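Local coordinates for antibiotic resistance protein (Deinococcus radiodurans, PDB 2VLI) that probably confers resistance to tunicamycin as a phosphotransferase of the P-loop NTPase clan, presumably by phosphorylating the drug, at residues 6-11 with 107-112; 27-32 with 169-174; 33-38 with 80-85. All coordinates share one frame; numbering follows the deposited sequence.

In the fold
The chain enters on strand 7-11, the central strand of a five-stranded parallel sheet, and runs through the P-loop into helix 20-28. Residues 27-32 meet the tail 169-174 in interaction 2, closing the longest loop, 136 residues. Directly after them, 33-38 pair with 80-85 in interaction 3, closing the shortest, about 40 residues with helices 38-46 and 61-75. Strand 107-112 then returns beside strand 7-11 in interaction 1, closing the 95 residues between. Interaction 3 therefore lies within the loops of both other contacts, while interactions 1 and 2 cross. Strand 7-11 links 1 and 3 in one sheet, and interaction 2 packs Leu-29, Leu-171 and Val-169 against the sheet face carrying Ile-8, His-107 and Phe-109.

Interaction 1: residues 6-11 with 107-112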
loop_
_atom_site.group_PDB
_atom_site.type_symbol
_atom_site.label_atom_id
_atom_site.label_comp_id
_atom_site.label_asym_id
_atom_site.label_seq_id
_atom_site.Cartn_x
_atom_site.Cartn_y
_atom_site.Cartn_z
ATOM N N PRO A 6 15.582 -23.183 8.479
ATOM C CA PRO A 6 14.821 -22.241 7.650
ATOM C C PRO A 6 13.708 -21.485 8.380
ATOM O O PRO A 6 13.031 -22.048 9.218
ATOM C CB PRO A 6 14.190 -23.138 6.584
ATOM C CG PRO A 6 15.009 -24.379 6.585
ATOM C CD PRO A 6 15.450 -24.565 8.002
ATOM N N ILE A 7 13.511 -20.226 8.003
ATOM C CA ILE A 7 12.372 -19.417 8.485
ATOM C C ILE A 7 11.356 -19.239 7.351
ATOM O O ILE A 7 11.704 -18.709 6.285
ATOM C CB ILE A 7 12.859 -18.057 9.042
ATOM C CG1 ILE A 7 13.812 -18.309 10.232
ATOM C CG2 ILE A 7 11.677 -17.186 9.510
ATOM C CD1 ILE A 7 14.459 -17.051 10.798
ATOM N N ILE A 8 10.124 -19.714 7.552
ATOM C CA ILE A 8 9.075 -19.623 6.514
ATOM C C ILE A 8 8.080 -18.550 6.952
ATOM O O ILE A 8 7.385 -18.734 7.907
ATOM C CB ILE A 8 8.380 -20.960 6.290
ATOM C CG1 ILE A 8 9.410 -22.054 6.019
ATOM C CG2 ILE A 8 7.419 -20.900 5.164
ATOM C CD1 ILE A 8 8.842 -23.460 6.171
ATOM N N TRP A 9 8.056 -17.434 6.235
ATOM C CA TRP A 9 7.373 -16.225 6.642
ATOM C C TRP A 9 6.228 -16.057 5.657
ATOM O O TRP A 9 6.453 -15.917 4.465
ATOM C CB TRP A 9 8.367 -15.088 6.537
ATOM C CG TRP A 9 7.829 -13.711 6.758
ATOM C CD1 TRP A 9 7.077 -12.976 5.890
ATOM C CD2 TRP A 9 8.101 -12.848 7.876
ATOM N NE1 TRP A 9 6.838 -11.734 6.398
ATOM C CE2 TRP A 9 7.468 -11.613 7.610
ATOM C CE3 TRP A 9 8.828 -12.990 9.063
ATOM C CZ2 TRP A 9 7.497 -10.542 8.507
ATOM C CZ3 TRP A 9 8.866 -11.893 9.959
ATOM C CH2 TRP A 9 8.198 -10.703 9.678
ATOM N N ILE A 10 5.009 -16.146 6.148
ATOM C CA ILE A 10 3.845 -16.212 5.301
ATOM C C ILE A 10 2.857 -15.082 5.598
ATOM O O ILE A 10 2.213 -15.064 6.649
ATOM C CB ILE A 10 3.117 -17.575 5.473
ATOM C CG1 ILE A 10 4.073 -18.711 5.139
ATOM C CG2 ILE A 10 1.834 -17.620 4.593
ATOM C CD1 ILE A 10 3.615 -20.095 5.644
ATOM N N ASN A 11 2.741 -14.143 4.665
ATOM C CA ASN A 11 1.839 -13.035 4.780
ATOM C C ASN A 11 0.569 -13.365 4.016
ATOM O O ASN A 11 0.621 -13.968 2.955
ATOM C CB ASN A 11 2.468 -11.786 4.205
ATOM C CG ASN A 11 1.617 -10.545 4.429
ATOM O OD1 ASN A 11 0.859 -10.450 5.404
ATOM N ND2 ASN A 11 1.694 -9.617 3.501
ATOM N N HIS A 107 12.444 -17.048 4.054
ATOM C CA HIS A 107 11.643 -17.315 2.877
ATOM C C HIS A 107 10.296 -16.658 3.046
ATOM O O HIS A 107 9.427 -17.160 3.764
ATOM C CB HIS A 107 11.448 -18.810 2.732
ATOM C CG HIS A 107 12.723 -19.556 2.535
ATOM N ND1 HIS A 107 13.337 -19.667 1.302
ATOM C CD2 HIS A 107 13.508 -20.233 3.411
ATOM C CE1 HIS A 107 14.434 -20.390 1.424
ATOM N NE2 HIS A 107 14.554 -20.761 2.690
ATOM N N HIS A 108 10.129 -15.537 2.382
ATOM C CA HIS A 108 8.974 -14.745 2.544
ATOM C C HIS A 108 8.019 -14.808 1.348
ATOM O O HIS A 108 8.419 -14.661 0.180
ATOM C CB HIS A 108 9.337 -13.340 2.908
ATOM C CG HIS A 108 10.244 -12.663 1.956
ATOM N ND1 HIS A 108 9.781 -11.942 0.880
ATOM C CD2 HIS A 108 11.593 -12.560 1.933
ATOM C CE1 HIS A 108 10.812 -11.420 0.233
ATOM N NE2 HIS A 108 11.924 -11.772 0.863
ATOM N N PHE A 109 6.765 -15.018 1.687
ATOM C CA PHE A 109 5.686 -15.240 0.753
ATOM C C PHE A 109 4.515 -14.402 1.119
ATOM O O PHE A 109 4.251 -14.180 2.328
ATOM C CB PHE A 109 5.222 -16.715 0.814
ATOM C CG PHE A 109 6.280 -17.697 0.490
ATOM C CD1 PHE A 109 6.692 -17.879 -0.834
ATOM C CD2 PHE A 109 6.936 -18.415 1.505
ATOM C CE1 PHE A 109 7.675 -18.778 -1.141
ATOM C CE2 PHE A 109 7.931 -19.310 1.201
ATOM C CZ PHE A 109 8.301 -19.519 -0.101
ATOM N N THR A 110 3.746 -13.987 0.100
ATOM C CA THR A 110 2.434 -13.345 0.269
ATOM C C THR A 110 1.395 -14.168 -0.500
ATOM O O THR A 110 1.597 -14.487 -1.663
ATOM C CB THR A 110 2.471 -11.879 -0.204
ATOM O OG1 THR A 110 3.361 -11.144 0.651
ATOM C CG2 THR A 110 1.087 -11.186 -0.175
ATOM N N LEU A 111 0.346 -14.586 0.199
ATOM C CA LEU A 111 -0.746 -15.348 -0.411
ATOM C C LEU A 111 -1.655 -14.446 -1.142
ATOM O O LEU A 111 -2.223 -13.518 -0.566
ATOM C CB LEU A 111 -1.536 -16.088 0.641
ATOM C CG LEU A 111 -0.665 -16.952 1.535
ATOM C CD1 LEU A 111 -1.488 -17.816 2.472
ATOM C CD2 LEU A 111 0.290 -17.801 0.707
ATOM N N ILE A 112 -1.813 -14.736 -2.436
ATOM C CA ILE A 112 -2.804 -14.087 -3.280
ATOM C C ILE A 112 -4.045 -14.971 -3.363
ATOM O O ILE A 112 -4.073 -15.956 -4.090
ATOM C CB ILE A 112 -2.274 -13.844 -4.696
ATOM C CG1 ILE A 112 -0.936 -13.086 -4.650
ATOM C CG2 ILE A 112 -3.352 -13.133 -5.554
ATOM C CD1 ILE A 112 -0.964 -11.880 -3.694
#
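Two central parallel strands, 7-11 and 107-112, pair from Ile-8 beside His-107 to Asn-11 beside Thr-110. Five backbone hydrogen bonds join them. Trp-9 and Asn-11 each use N and O to bond the two residues flanking the one beside them, as in parallel pairing: Trp-9 N gives to His-107 O at 2.8 Å, and Trp-9 O accepts from Phe-109 N at 2.9 Å. Asn-11 repeats the pattern, its N bound to Phe-109 O and its O to Leu-111 N. Branched and aromatic residues suit such extended backbone. On one face Ile-8 offers CG2 to the ring edge of Phe-109, 4.3 Å from CE2, and Ile-10 CG2 lies 3.9 Å from Leu-111 CD1. Helix 158-169 packs on this side through Ile-165 and Val-169. On the other face the indole of Trp-9 is swung anti to its N (chi1 173°), bringing CD1 to 3.8 Å from CB of His-108; the His-108 imidazole leads away from Trp-9, on a residue that stays partly exposed.

This is the core of a P-loop NTPase fold: strand 7-11 leads straight into the phosphate-binding loop, and Asn-11 is the last residue of the strand. Asn-11 and Thr-110 run side by side in the same direction, with ND2 3.6 Å from OG1. OD1 of Asn-11 accepts from the N of Ile-86, and OG1 of Thr-110 bonds to the O of Phe-147. The cadmium ion bound by Glu-145 and His-150 lies about 8 Å from the Thr-110 side chain.

Interaction 2: residues 27-32 with 169-174; sequences ERLPGS and VGLTLA
Arg-28 grips the C-terminal tail at Ala-174 with backbone and side chain. Its O accepts from Ala-174 N at 2.8 Å, while its NE donates to Ala-174 O at 2.7 Å, the oxygen lying in the guanidinium plane; NH2 adds a weak bond to the same oxygen. The bend at chi3 (55°) turns the guanidinium until its NE edge faces Ala-174 O. Leu-173 CD1 sits over the centre of the guanidinium, 3.7 Å above its plane, giving the flat group an apolar cover on one face and a carbonyl at its edge. Leu-29 fills the apolar side: its CD2 is 3.6 Å from Leu-171 CD1, and its CG is 3.9 Å from Leu-173 CD2.

In the next shell, Glu-163, by a salt bridge, and Gln-159 hold NH1 of Arg-28. Ser-32 N closes a type II turn on Leu-29 O, helped by positive phi at Gly-31, and Ser-32 OG adds a second bond to that oxygen. Gly-170, also at positive phi, forms the Schellman motif just past helix 158-169, where the tail leaves its axis. The contact ties the end of helix 20-28 to helix 158-169, with Leu-29 and Leu-171 resting on Ile-8 of strand 7-11.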
loop_
_atom_site.group_PDB
_atom_site.type_symbol
_atom_site.label_atom_id
_atom_site.label_comp_id
_atom_site.label_asym_id
_atom_site.label_seq_id
_atom_site.Cartn_x
_atom_site.Cartn_y
_atom_site.Cartn_z
ATOM N N GLU A 27 2.264 -29.113 11.038
ATOM C CA GLU A 27 1.897 -30.536 11.231
ATOM C C GLU A 27 2.733 -31.478 10.376
ATOM O O GLU A 27 2.846 -32.654 10.699
ATOM C CB GLU A 27 0.448 -30.793 10.885
ATOM C CG GLU A 27 -0.615 -30.079 11.685
ATOM C CD GLU A 27 -2.031 -30.277 11.052
ATOM O OE1 GLU A 27 -2.136 -30.472 9.800
ATOM O OE2 GLU A 27 -3.047 -30.264 11.805
ATOM N N ARG A 28 3.329 -30.965 9.297
ATOM C CA ARG A 28 4.091 -31.790 8.352
ATOM C C ARG A 28 5.577 -31.505 8.277
ATOM O O ARG A 28 6.283 -32.067 7.429
ATOM C CB ARG A 28 3.458 -31.685 6.976
ATOM C CG ARG A 28 1.987 -32.095 7.012
ATOM C CD ARG A 28 1.316 -32.081 5.661
ATOM N NE ARG A 28 2.040 -32.900 4.703
ATOM C CZ ARG A 28 1.835 -32.889 3.387
ATOM N NH1 ARG A 28 0.897 -32.115 2.866
ATOM N NH2 ARG A 28 2.570 -33.657 2.595
ATOM N N LEU A 29 6.061 -30.638 9.164
ATOM C CA LEU A 29 7.486 -30.419 9.342
ATOM C C LEU A 29 7.861 -30.726 10.774
ATOM O O LEU A 29 7.804 -29.834 11.631
ATOM C CB LEU A 29 7.855 -28.955 9.053
ATOM C CG LEU A 29 7.894 -28.565 7.588
ATOM C CD1 LEU A 29 7.901 -27.039 7.483
ATOM C CD2 LEU A 29 9.112 -29.198 6.904
ATOM N N PRO A 30 8.273 -31.977 11.055
ATOM C CA PRO A 30 8.650 -32.280 12.442
ATOM C C PRO A 30 9.807 -31.411 12.941
ATOM O O PRO A 30 10.764 -31.115 12.183
ATOM C CB PRO A 30 9.018 -33.793 12.395
ATOM C CG PRO A 30 8.305 -34.315 11.170
ATOM C CD PRO A 30 8.425 -33.152 10.175
ATOM N N GLY A 31 9.695 -30.973 14.194
ATOM C CA GLY A 31 10.672 -30.059 14.819
ATOM C C GLY A 31 10.342 -28.576 14.619
ATOM O O GLY A 31 11.019 -27.702 15.171
ATOM N N SER A 32 9.324 -28.289 13.819
ATOM C CA SER A 32 8.983 -26.924 13.456
ATOM C C SER A 32 8.249 -26.216 14.592
ATOM O O SER A 32 7.759 -26.832 15.513
ATOM C CB SER A 32 8.151 -26.892 12.154
ATOM O OG SER A 32 6.844 -27.411 12.337
ATOM N N VAL A 169 10.738 -23.687 -1.146
ATOM C CA VAL A 169 11.869 -23.518 -0.214
ATOM C C VAL A 169 12.821 -24.736 -0.115
ATOM O O VAL A 169 13.827 -24.686 0.586
ATOM C CB VAL A 169 11.371 -23.101 1.189
ATOM C CG1 VAL A 169 10.433 -21.898 1.066
ATOM C CG2 VAL A 169 10.661 -24.208 1.869
ATOM N N GLY A 170 12.495 -25.826 -0.800
ATOM C CA GLY A 170 13.395 -26.992 -0.862
ATOM C C GLY A 170 13.267 -27.935 0.325
ATOM O O GLY A 170 14.217 -28.616 0.678
ATOM N N LEU A 171 12.069 -27.989 0.904
ATOM C CA LEU A 171 11.798 -28.765 2.110
ATOM C C LEU A 171 10.926 -29.963 1.802
ATOM O O LEU A 171 9.980 -29.874 1.020
ATOM C CB LEU A 171 11.089 -27.900 3.168
ATOM C CG LEU A 171 11.904 -27.053 4.161
ATOM C CD1 LEU A 171 10.978 -26.595 5.283
ATOM C CD2 LEU A 171 13.121 -27.818 4.740
ATOM N N THR A 172 11.231 -31.073 2.466
ATOM C CA THR A 172 10.452 -32.304 2.349
ATOM C C THR A 172 9.410 -32.341 3.443
ATOM O O THR A 172 9.754 -32.205 4.604
ATOM C CB THR A 172 11.408 -33.538 2.427
ATOM O OG1 THR A 172 11.982 -33.738 1.127
ATOM C CG2 THR A 172 10.674 -34.805 2.883
ATOM N N LEU A 173 8.147 -32.469 3.062
ATOM C CA LEU A 173 7.065 -32.586 4.014
ATOM C C LEU A 173 6.840 -34.046 4.424
ATOM O O LEU A 173 6.938 -34.972 3.600
ATOM C CB LEU A 173 5.761 -32.010 3.447
ATOM C CG LEU A 173 5.678 -30.505 3.140
ATOM C CD1 LEU A 173 4.259 -30.143 2.853
ATOM C CD2 LEU A 173 6.233 -29.663 4.290
ATOM N N ALA A 174 6.556 -34.244 5.704
ATOM C CA ALA A 174 5.966 -35.498 6.167
ATOM C C ALA A 174 4.592 -35.629 5.517
ATOM O O ALA A 174 4.041 -34.652 5.067
ATOM C CB ALA A 174 5.848 -35.516 7.676
#

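Interaction 3: residues 33-38 with 80-85; sequences FVFEPE and LIVPVS
Phe-33 and Val-34 pair with Leu-80 and Ile-81 at the edge of the parallel sheet, where a beta-alpha-beta crossover through helices 38-46 and 61-75 returns the chain beside its starting strand. Ile-81 N donates to Phe-33 O at 2.9 Å in a nearly straight bond, and Phe-35 N gives to Ile-81 O. The bonding ends here, consistent with the next donor in the row being residue 83, a proline without an N-H. Pro-83 CD instead sits 3.3 Å from Phe-35 O, and one step on Pro-37, equally without N-H, sets its CD 3.4 Å from Pro-83 O.

Val-82 follows the strands as they part. Its CA and CB lie near Phe-35 O; from CB, CG2 reaches Phe-35 CB at 4.2 Å, while CG1, held anti to the backbone N (chi1 -175°), extends to CG of Pro-37 at 3.8 Å. Val-84 CG1 touches that same ring carbon, so two valines cradle one proline. Near the start of the strands the Phe-33 and Leu-80 side chains run alongside each other, Leu-80 CD1 meeting the edge of the ring at CD1, 3.7 Å away. Helix 61-75 packs on this side through Leu-69, whereas Val-34, Ile-81 and Pro-83 face helix 20-28; there the Val-34 and Pro-83 side chains cross at about a right angle. Where the backbones have drawn apart, one water links the segments, donating to the Glu-38 side-chain oxygen OE1 at 2.6 Å and to Pro-83 O.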
loop_
_atom_site.group_PDB
_atom_site.type_symbol
_atom_site.label_atom_id
_atom_site.label_comp_id
_atom_site.label_asym_id
_atom_site.label_seq_id
_atom_site.Cartn_x
_atom_site.Cartn_y
_atom_site.Cartn_z
ATOM N N PHE A 33 8.248 -24.890 14.561
ATOM C CA PHE A 33 7.627 -24.114 15.635
ATOM C C PHE A 33 6.925 -22.934 14.988
ATOM O O PHE A 33 7.512 -22.303 14.114
ATOM C CB PHE A 33 8.689 -23.637 16.643
ATOM C CG PHE A 33 8.144 -22.781 17.762
ATOM C CD1 PHE A 33 8.215 -21.394 17.690
ATOM C CD2 PHE A 33 7.608 -23.357 18.904
ATOM C CE1 PHE A 33 7.729 -20.595 18.721
ATOM C CE2 PHE A 33 7.104 -22.573 19.920
ATOM C CZ PHE A 33 7.175 -21.175 19.836
ATOM N N VAL A 34 5.690 -22.680 15.403
ATOM C CA VAL A 34 4.925 -21.569 14.919
ATOM C C VAL A 34 5.129 -20.344 15.838
ATOM O O VAL A 34 4.676 -20.296 16.978
ATOM C CB VAL A 34 3.429 -21.907 14.774
ATOM C CG1 VAL A 34 2.706 -20.743 14.155
ATOM C CG2 VAL A 34 3.191 -23.146 13.869
ATOM N N PHE A 35 5.858 -19.368 15.314
ATOM C CA PHE A 35 6.117 -18.098 15.967
ATOM C C PHE A 35 5.029 -17.109 15.605
ATOM O O PHE A 35 4.881 -16.749 14.444
ATOM C CB PHE A 35 7.476 -17.623 15.510
ATOM C CG PHE A 35 7.931 -16.328 16.105
ATOM C CD1 PHE A 35 8.934 -16.318 17.102
ATOM C CD2 PHE A 35 7.437 -15.125 15.654
ATOM C CE1 PHE A 35 9.428 -15.119 17.600
ATOM C CE2 PHE A 35 7.930 -13.948 16.151
ATOM C CZ PHE A 35 8.921 -13.966 17.159
ATOM N N GLU A 36 4.252 -16.665 16.591
ATOM C CA GLU A 36 3.066 -15.837 16.361
ATOM C C GLU A 36 3.316 -14.421 16.804
ATOM O O GLU A 36 3.253 -14.150 18.000
ATOM C CB GLU A 36 1.854 -16.369 17.121
ATOM C CG GLU A 36 1.645 -17.823 16.896
ATOM C CD GLU A 36 0.303 -18.321 17.368
ATOM O OE1 GLU A 36 -0.044 -18.135 18.575
ATOM O OE2 GLU A 36 -0.387 -18.945 16.518
ATOM N N PRO A 37 3.602 -13.499 15.850
ATOM C CA PRO A 37 3.977 -12.125 16.144
ATOM C C PRO A 37 2.952 -11.369 16.946
ATOM O O PRO A 37 3.276 -10.437 17.654
ATOM C CB PRO A 37 4.088 -11.482 14.760
ATOM C CG PRO A 37 4.354 -12.606 13.872
ATOM C CD PRO A 37 3.615 -13.761 14.407
ATOM N N GLU A 38 1.700 -11.749 16.823
ATOM C CA GLU A 38 0.670 -11.119 17.612
ATOM C C GLU A 38 0.880 -11.238 19.141
ATOM O O GLU A 38 0.404 -10.387 19.873
ATOM C CB GLU A 38 -0.715 -11.667 17.214
ATOM C CG GLU A 38 -0.809 -13.195 17.258
ATOM C CD GLU A 38 -0.469 -13.924 15.888
ATOM O OE1 GLU A 38 0.642 -13.817 15.348
ATOM O OE2 GLU A 38 -1.334 -14.680 15.382
ATOM N N LEU A 80 11.277 -22.476 11.440
ATOM C CA LEU A 80 10.509 -21.492 12.140
ATOM C C LEU A 80 9.443 -20.956 11.166
ATOM O O LEU A 80 9.796 -20.452 10.103
ATOM C CB LEU A 80 11.472 -20.417 12.615
ATOM C CG LEU A 80 11.145 -19.549 13.821
ATOM C CD1 LEU A 80 10.659 -20.377 15.043
ATOM C CD2 LEU A 80 12.391 -18.777 14.181
ATOM N N ILE A 81 8.167 -21.112 11.516
ATOM C CA ILE A 81 7.029 -20.691 10.680
ATOM C C ILE A 81 6.366 -19.450 11.265
ATOM O O ILE A 81 5.949 -19.440 12.407
ATOM C CB ILE A 81 5.969 -21.792 10.539
ATOM C CG1 ILE A 81 6.603 -23.105 10.068
ATOM C CG2 ILE A 81 4.849 -21.311 9.635
ATOM C CD1 ILE A 81 5.801 -24.415 10.405
ATOM N N VAL A 82 6.291 -18.382 10.490
ATOM C CA VAL A 82 5.794 -17.094 10.985
ATOM C C VAL A 82 4.605 -16.585 10.141
ATOM O O VAL A 82 4.829 -16.003 9.104
ATOM C CB VAL A 82 6.935 -16.022 10.934
ATOM C CG1 VAL A 82 6.472 -14.720 11.571
ATOM C CG2 VAL A 82 8.286 -16.572 11.525
ATOM N N PRO A 83 3.349 -16.766 10.603
ATOM C CA PRO A 83 2.171 -16.187 9.940
ATOM C C PRO A 83 2.011 -14.715 10.308
ATOM O O PRO A 83 2.004 -14.383 11.477
ATOM C CB PRO A 83 0.993 -16.998 10.488
ATOM C CG PRO A 83 1.510 -17.755 11.689
ATOM C CD PRO A 83 2.987 -17.424 11.876
ATOM N N VAL A 84 1.870 -13.847 9.300
ATOM C CA VAL A 84 1.649 -12.443 9.478
ATOM C C VAL A 84 0.528 -12.010 8.557
ATOM O O VAL A 84 0.147 -12.726 7.654
ATOM C CB VAL A 84 2.907 -11.595 9.200
ATOM C CG1 VAL A 84 4.010 -12.011 10.101
ATOM C CG2 VAL A 84 3.377 -11.741 7.779
ATOM N N SER A 85 -0.032 -10.860 8.865
ATOM C CA SER A 85 -1.073 -10.221 8.077
ATOM C C SER A 85 -0.733 -8.766 8.006
ATOM O O SER A 85 -1.054 -8.004 8.923
ATOM C CB SER A 85 -2.407 -10.373 8.765
ATOM O OG SER A 85 -3.357 -10.784 7.806
HETATM O O HOH W 1 0.077 -13.171 12.846
#